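Local coordinates for phosphoenolpyruvate--protein phosphotransferase (Escherichia coli, PDB 5T12) that probably transfers the phosphoryl group of phosphoenolpyruvate to the carrier protein NPr in the nitrogen phosphotransferase system, the N-terminal domain being the piece crystallised, at residues L24-V28 with K104-E108; A99-V103 with L136-L140; L161-L166 with Q187-V192. The protein carries 1 engineered substitution. One frame throughout, in Å; residues are numbered along the deposited sequence.

Interaction 1: L24-V28 with K104-E108; sequences LMEQV and KTVIE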
# COMPACT_ATOMS: atom_id res chain seq x y z
N LEU A 24 2.02 -6.44 7.96
CA LEU A 24 1.52 -6.10 9.29
C LEU A 24 0.56 -7.15 9.82
O LEU A 24 0.51 -7.38 11.03
CB LEU A 24 0.85 -4.72 9.26
CG LEU A 24 1.70 -3.49 9.61
CD1 LEU A 24 3.09 -3.55 8.99
CD2 LEU A 24 0.98 -2.22 9.18
N MET A 25 -0.21 -7.79 8.94
CA MET A 25 -1.14 -8.82 9.38
C MET A 25 -0.41 -10.03 9.96
O MET A 25 -0.84 -10.58 10.98
CB MET A 25 -2.04 -9.25 8.22
CG MET A 25 -3.08 -8.21 7.82
SD MET A 25 -4.41 -8.07 9.02
CE MET A 25 -5.11 -9.71 8.93
N GLU A 26 0.69 -10.44 9.33
CA GLU A 26 1.39 -11.65 9.75
C GLU A 26 2.28 -11.44 10.97
O GLU A 26 2.76 -12.43 11.53
CB GLU A 26 2.23 -12.20 8.60
CG GLU A 26 1.42 -12.65 7.39
CD GLU A 26 2.24 -13.42 6.39
OE1 GLU A 26 3.29 -13.98 6.78
OE2 GLU A 26 1.85 -13.47 5.20
N GLN A 27 2.51 -10.20 11.39
CA GLN A 27 3.31 -9.93 12.58
C GLN A 27 2.46 -9.47 13.76
O GLN A 27 3.01 -9.00 14.76
CB GLN A 27 4.41 -8.91 12.27
CG GLN A 27 3.92 -7.51 11.92
CD GLN A 27 5.05 -6.64 11.40
OE1 GLN A 27 5.88 -7.08 10.61
NE2 GLN A 27 5.09 -5.39 11.85
N VAL A 28 1.14 -9.58 13.67
CA VAL A 28 0.26 -9.38 14.81
C VAL A 28 0.13 -10.70 15.56
O VAL A 28 -0.06 -11.75 14.94
CB VAL A 28 -1.12 -8.87 14.36
CG1 VAL A 28 -2.12 -8.93 15.51
CG2 VAL A 28 -1.02 -7.45 13.83
N LYS A 104 -6.98 -8.57 13.17
CA LYS A 104 -6.45 -9.76 12.51
C LYS A 104 -7.46 -10.90 12.54
O LYS A 104 -7.61 -11.64 11.56
CB LYS A 104 -5.13 -10.18 13.15
CG LYS A 104 -4.52 -11.42 12.54
CD LYS A 104 -3.16 -11.74 13.15
CE LYS A 104 -2.51 -12.93 12.47
NZ LYS A 104 -1.12 -13.16 12.95
N THR A 105 -8.16 -11.06 13.66
CA THR A 105 -9.12 -12.15 13.79
C THR A 105 -10.30 -11.98 12.84
O THR A 105 -10.67 -12.91 12.11
CB THR A 105 -9.61 -12.25 15.23
OG1 THR A 105 -8.50 -12.47 16.11
CG2 THR A 105 -10.60 -13.41 15.38
N VAL A 106 -10.89 -10.78 12.82
CA VAL A 106 -12.08 -10.56 12.01
C VAL A 106 -11.75 -10.62 10.52
O VAL A 106 -12.45 -11.27 9.74
CB VAL A 106 -12.74 -9.22 12.39
CG1 VAL A 106 -13.83 -8.86 11.38
CG2 VAL A 106 -13.32 -9.29 13.79
N ILE A 107 -10.68 -9.94 10.11
CA ILE A 107 -10.36 -9.84 8.68
C ILE A 107 -10.03 -11.22 8.11
O ILE A 107 -10.53 -11.60 7.04
CB ILE A 107 -9.22 -8.84 8.45
CG1 ILE A 107 -9.78 -7.43 8.23
CG2 ILE A 107 -8.36 -9.25 7.26
CD1 ILE A 107 -10.39 -6.78 9.46
N GLU A 108 -9.20 -11.99 8.82
CA GLU A 108 -8.81 -13.30 8.31
C GLU A 108 -10.00 -14.26 8.31
O GLU A 108 -10.11 -15.11 7.41
CB GLU A 108 -7.66 -13.87 9.14
CG GLU A 108 -6.37 -13.09 9.01
CD GLU A 108 -5.17 -13.83 9.57
OE1 GLU A 108 -4.04 -13.30 9.44
OE2 GLU A 108 -5.35 -14.92 10.13
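The flat groups that matter here are the peptide carbonyls of Met25 and Val28 and the carboxylate of Glu108. Val28 O accepts a hydrogen bond from Lys104 NZ, with NZ 2.7 Å from Val28 O, a C=O...N angle of 153° and the donor tilted 16° from the carbonyl plane. At the carboxylate, Met25 CE comes near one oxygen, Glu108 OE1, at 3.8 Å. The motif is a type I beta turn, Met25 to Val28, in the loop between strand 11-18 and helix 36-61, laid against helix 99-115 in the helical part of this N-terminal domain. Lys104 bridges the turn: its NZ bonds to the carbonyl of the last residue and reaches weakly back to that of the first, Met25 O, at 3.3 Å. Met25 O also receives the weak turn bond from Val28 N, so two long bonds share one oxygen, while Val28 O takes the short one. The lysine gets there by standing straight, every side-chain torsion close to 180°, and its methylene chain slides past Val28 in the opposite direction, with Lys104 CD 3.7 Å from Val28 CB. Met25 does the reverse. Its chain bends at chi2 and chi3, which curls the terminal methyl onto the helix. Helix 126-140 also touches the turn, which is therefore held between two helices. On helix 99-115 the Met25 side chain crosses that of Ile107 at about a right angle and meets that of Glu108 from the opposite direction: Met25 CE lies 3.7 Å from Ile107 CG2 and 3.6 Å from Glu108 CG.

Interaction 2: A99-V103 with L136-L140; sequences AEWAV and LLFHL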
# COMPACT_ATOMS: atom_id res chain seq x y z
N ALA A 99 -6.67 -4.34 20.15
CA ALA A 99 -7.31 -3.92 18.90
C ALA A 99 -6.63 -4.55 17.68
O ALA A 99 -7.30 -4.87 16.70
CB ALA A 99 -7.29 -2.40 18.79
N GLU A 100 -5.31 -4.73 17.74
CA GLU A 100 -4.60 -5.30 16.60
C GLU A 100 -5.01 -6.75 16.35
O GLU A 100 -5.23 -7.15 15.20
CB GLU A 100 -3.09 -5.19 16.81
CG GLU A 100 -2.52 -3.80 16.59
CD GLU A 100 -2.78 -2.86 17.75
OE1 GLU A 100 -3.31 -3.32 18.78
OE2 GLU A 100 -2.44 -1.66 17.64
N TRP A 101 -5.10 -7.55 17.42
CA TRP A 101 -5.52 -8.94 17.26
C TRP A 101 -6.98 -9.03 16.83
O TRP A 101 -7.35 -9.91 16.05
CB TRP A 101 -5.29 -9.71 18.56
CG TRP A 101 -5.78 -11.12 18.52
CD1 TRP A 101 -6.91 -11.62 19.09
CD2 TRP A 101 -5.14 -12.23 17.87
NE1 TRP A 101 -7.02 -12.96 18.84
CE2 TRP A 101 -5.95 -13.36 18.09
CE3 TRP A 101 -3.97 -12.38 17.12
CZ2 TRP A 101 -5.62 -14.62 17.60
CZ3 TRP A 101 -3.65 -13.63 16.63
CH2 TRP A 101 -4.47 -14.74 16.87
N ALA A 102 -7.82 -8.11 17.32
CA ALA A 102 -9.23 -8.11 16.93
C ALA A 102 -9.38 -7.85 15.44
O ALA A 102 -10.26 -8.42 14.78
CB ALA A 102 -10.00 -7.08 17.75
N VAL A 103 -8.54 -6.97 14.89
CA VAL A 103 -8.56 -6.73 13.45
C VAL A 103 -8.06 -7.95 12.69
O VAL A 103 -8.65 -8.35 11.68
CB VAL A 103 -7.74 -5.47 13.11
CG1 VAL A 103 -7.56 -5.34 11.61
CG2 VAL A 103 -8.41 -4.23 13.67
N LEU A 136 -6.25 -0.92 8.28
CA LEU A 136 -6.70 -0.74 9.65
C LEU A 136 -5.53 -0.77 10.62
O LEU A 136 -5.42 0.07 11.52
CB LEU A 136 -7.73 -1.81 10.01
CG LEU A 136 -9.20 -1.38 10.10
CD1 LEU A 136 -9.55 -0.47 8.93
CD2 LEU A 136 -10.11 -2.59 10.13
N LEU A 137 -4.62 -1.74 10.44
CA LEU A 137 -3.42 -1.80 11.27
C LEU A 137 -2.52 -0.60 11.03
O LEU A 137 -1.79 -0.18 11.94
CB LEU A 137 -2.66 -3.10 10.99
CG LEU A 137 -3.39 -4.41 11.30
CD1 LEU A 137 -2.54 -5.60 10.91
CD2 LEU A 137 -3.76 -4.47 12.78
N PHE A 138 -2.55 -0.03 9.82
CA PHE A 138 -1.72 1.13 9.52
C PHE A 138 -2.09 2.32 10.40
O PHE A 138 -1.21 3.04 10.88
CB PHE A 138 -1.86 1.50 8.04
CG PHE A 138 -1.05 2.69 7.63
CD1 PHE A 138 0.31 2.56 7.37
CD2 PHE A 138 -1.63 3.94 7.50
CE1 PHE A 138 1.06 3.65 6.99
CE2 PHE A 138 -0.88 5.04 7.12
CZ PHE A 138 0.47 4.89 6.87
N HIS A 139 -3.39 2.54 10.63
CA HIS A 139 -3.83 3.67 11.43
C HIS A 139 -3.73 3.40 12.93
O HIS A 139 -3.78 4.35 13.72
CB HIS A 139 -5.26 4.05 11.07
CG HIS A 139 -5.42 4.52 9.66
ND1 HIS A 139 -6.04 3.77 8.68
CD2 HIS A 139 -5.02 5.67 9.05
CE1 HIS A 139 -6.03 4.44 7.54
NE2 HIS A 139 -5.42 5.59 7.74
N LEU A 140 -3.58 2.14 13.34
CA LEU A 140 -3.38 1.85 14.75
C LEU A 140 -1.96 2.20 15.19
O LEU A 140 -1.74 2.53 16.36
CB LEU A 140 -3.67 0.37 15.04
CG LEU A 140 -5.13 -0.07 14.91
CD1 LEU A 140 -5.24 -1.58 15.10
CD2 LEU A 140 -6.00 0.66 15.92
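Val103 and Leu136 make the buried apolar end of this contact, where Val103 CG1 lies 3.9 Å from Leu136 CB and the two side chains cross obliquely. Next along, a methyl of Leu137 rests on backbone as much as on side chain: Leu137 CD2 is 3.9 Å from Glu100 O. Leu140 is packed unevenly. Toward Ala99 and Val103 the fit is slack, Leu140 CD1 staying 4.3 Å from Ala99 CB and 4.4 Å from Val103 CG2; against Glu100, on the partly exposed flank, it is tight. A bend at chi2 (77°) folds the carboxylate alongside the leucine, with Glu100 OE2 3.5 Å from Leu140 CB, and that same oxygen forms a salt bridge with Arg42 of helix 36-61. With an alanine here, Arg42 would probably lose a charge partner and the flank of Leu140 its cover. No hydrogen bond joins the two segments; aliphatic side chains make most of the contact. The segment axes approach to 10.2 Å and run at 175°, the arrangement of neighbouring antiparallel helices in an up-and-down helical bundle, with helix 36-61 touching Ala99 and Val103 as a third member.

Interaction 3: L161-L166 with Q187-V192; sequences LSATTL and QAAIMV. Engineered in segment 187-192: Gln187 (natural residue His).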
# COMPACT_ATOMS: atom_id res chain seq x y z
N LEU A 161 4.19 -6.61 -6.32
CA LEU A 161 3.37 -5.49 -5.88
C LEU A 161 1.92 -5.93 -5.81
O LEU A 161 1.36 -6.38 -6.81
CB LEU A 161 3.53 -4.29 -6.81
CG LEU A 161 2.85 -2.99 -6.36
CD1 LEU A 161 3.40 -2.53 -5.02
CD2 LEU A 161 3.00 -1.89 -7.41
N SER A 162 1.32 -5.81 -4.62
CA SER A 162 -0.07 -6.16 -4.41
C SER A 162 -0.73 -5.08 -3.57
O SER A 162 -0.07 -4.17 -3.05
CB SER A 162 -0.21 -7.53 -3.74
OG SER A 162 0.40 -7.55 -2.47
N ALA A 163 -2.05 -5.18 -3.42
CA ALA A 163 -2.80 -4.19 -2.66
C ALA A 163 -2.41 -4.19 -1.19
O ALA A 163 -2.44 -3.14 -0.54
CB ALA A 163 -4.30 -4.43 -2.81
N THR A 164 -2.04 -5.36 -0.65
CA THR A 164 -1.65 -5.43 0.76
C THR A 164 -0.34 -4.70 1.02
O THR A 164 -0.14 -4.17 2.12
CB THR A 164 -1.55 -6.89 1.20
OG1 THR A 164 -0.55 -7.56 0.41
CG2 THR A 164 -2.88 -7.60 1.02
N THR A 165 0.56 -4.67 0.04
CA THR A 165 1.82 -3.96 0.22
C THR A 165 1.61 -2.46 0.25
O THR A 165 2.15 -1.76 1.12
CB THR A 165 2.80 -4.33 -0.90
OG1 THR A 165 2.98 -5.75 -0.93
CG2 THR A 165 4.14 -3.66 -0.68
N LEU A 166 0.81 -1.93 -0.68
CA LEU A 166 0.56 -0.49 -0.72
C LEU A 166 -0.23 -0.03 0.50
O LEU A 166 -0.15 1.14 0.88
CB LEU A 166 -0.17 -0.12 -2.00
CG LEU A 166 0.57 -0.37 -3.32
CD1 LEU A 166 -0.38 -0.29 -4.51
CD2 LEU A 166 1.71 0.62 -3.48
N GLN A 187 -4.15 -5.59 -10.19
CA GLN A 187 -4.93 -4.68 -9.35
C GLN A 187 -4.04 -3.60 -8.75
O GLN A 187 -4.46 -2.44 -8.62
CB GLN A 187 -5.65 -5.47 -8.25
CG GLN A 187 -6.51 -4.62 -7.34
CD GLN A 187 -7.02 -5.40 -6.14
OE1 GLN A 187 -8.12 -5.13 -5.64
NE2 GLN A 187 -6.23 -6.35 -5.68
N ALA A 188 -2.81 -3.95 -8.37
CA ALA A 188 -1.90 -2.97 -7.81
C ALA A 188 -1.50 -1.93 -8.85
O ALA A 188 -1.35 -0.74 -8.52
CB ALA A 188 -0.66 -3.67 -7.25
N ALA A 189 -1.32 -2.35 -10.10
CA ALA A 189 -1.01 -1.40 -11.16
C ALA A 189 -2.17 -0.44 -11.40
O ALA A 189 -1.96 0.73 -11.73
CB ALA A 189 -0.66 -2.14 -12.45
N ILE A 190 -3.40 -0.93 -11.23
CA ILE A 190 -4.56 -0.06 -11.38
C ILE A 190 -4.61 0.97 -10.25
O ILE A 190 -5.05 2.11 -10.46
CB ILE A 190 -5.85 -0.91 -11.43
CG1 ILE A 190 -5.84 -1.82 -12.66
CG2 ILE A 190 -7.08 -0.02 -11.45
CD1 ILE A 190 -7.10 -2.64 -12.83
N MET A 191 -4.14 0.60 -9.06
CA MET A 191 -4.21 1.51 -7.92
C MET A 191 -3.18 2.63 -8.04
O MET A 191 -3.48 3.79 -7.75
CB MET A 191 -4.02 0.74 -6.61
CG MET A 191 -5.14 -0.23 -6.29
SD MET A 191 -4.88 -1.12 -4.74
CE MET A 191 -5.04 0.20 -3.54
N VAL A 192 -1.95 2.30 -8.45
CA VAL A 192 -0.91 3.32 -8.55
C VAL A 192 -1.24 4.33 -9.65
O VAL A 192 -0.91 5.51 -9.53
CB VAL A 192 0.48 2.69 -8.76
CG1 VAL A 192 0.92 1.95 -7.50
CG2 VAL A 192 0.47 1.75 -9.95
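The phosphohistidine domain of PEP-utilising enzymes supplies both sides of this contact: a short helix, 163-166, with the loop leading into it, and the first turns of helix 187-195. Gln187 is an engineered replacement for a histidine, probably the one that carries the phosphoryl group in this family, so the contact includes, at its rim, the likely phosphorylation position. The backbones come closest at Ser162 and Ala188, whose CA atoms are 5.0 Å apart. At this point the small side chain of Ala188 permits the approach: Ala188 CB lies 3.4 Å from Leu161 O and 3.7 Å from Leu161 CG. Leu161 puts CG anti to its own N (chi1 -173°), and so lays the branch point against that methyl while CD2 reaches on toward Val192. Ala163 and Leu166 both point toward helix 187-195. Ala163 CB sits 3.9 Å from the sulfur, SD, of Met191. Leu166 crosses Val192 at about a right angle, and the two meet methyl to methyl, with Leu166 CD1 4.0 Å from Val192 CG1; the same leucine methyl is 4.3 Å from Met191 CB. No hydrogen bond crosses between the segments. The polar work is done within the first one: Ser162 is the N-cap residue of helix 163-166, and its OG shares a 3.0 Å hydrogen bond with Thr164 OG1. In the sheet, strands 154-158, 174-179 and 199-201 run parallel side by side, and the two helices are the crossovers of successive beta-alpha-beta units. Leu161 reaches down to Val177, Val179 and Met201 of the strands, whereas Met191 meets Phe73 of helix 68-80 and Ala163 meets Ala131 of helix 126-140.

Interactions 1 and 2 are neighbours on helix 99-115, their centres 8 Å apart, and they touch directly: Val28 CG1 lies 3.6 Å from Glu100 O, and Met25 SD 3.6 Å from Leu137 CD1. The turn of residues 24-28 thus packs against both helices of the antiparallel pair. Interaction 3, in the phosphohistidine part with the engineered Gln187, has its centre about 19 Å from that of interaction 1 and about 20 Å from that of interaction 2; nearest atoms are about 7 Å apart in both cases. Helix 126-140 spans the gap. Its Gln134 bonds through OE1 to Met25 N and through NE2 to Thr164 O, joining interactions 1 and 3 by a single side chain.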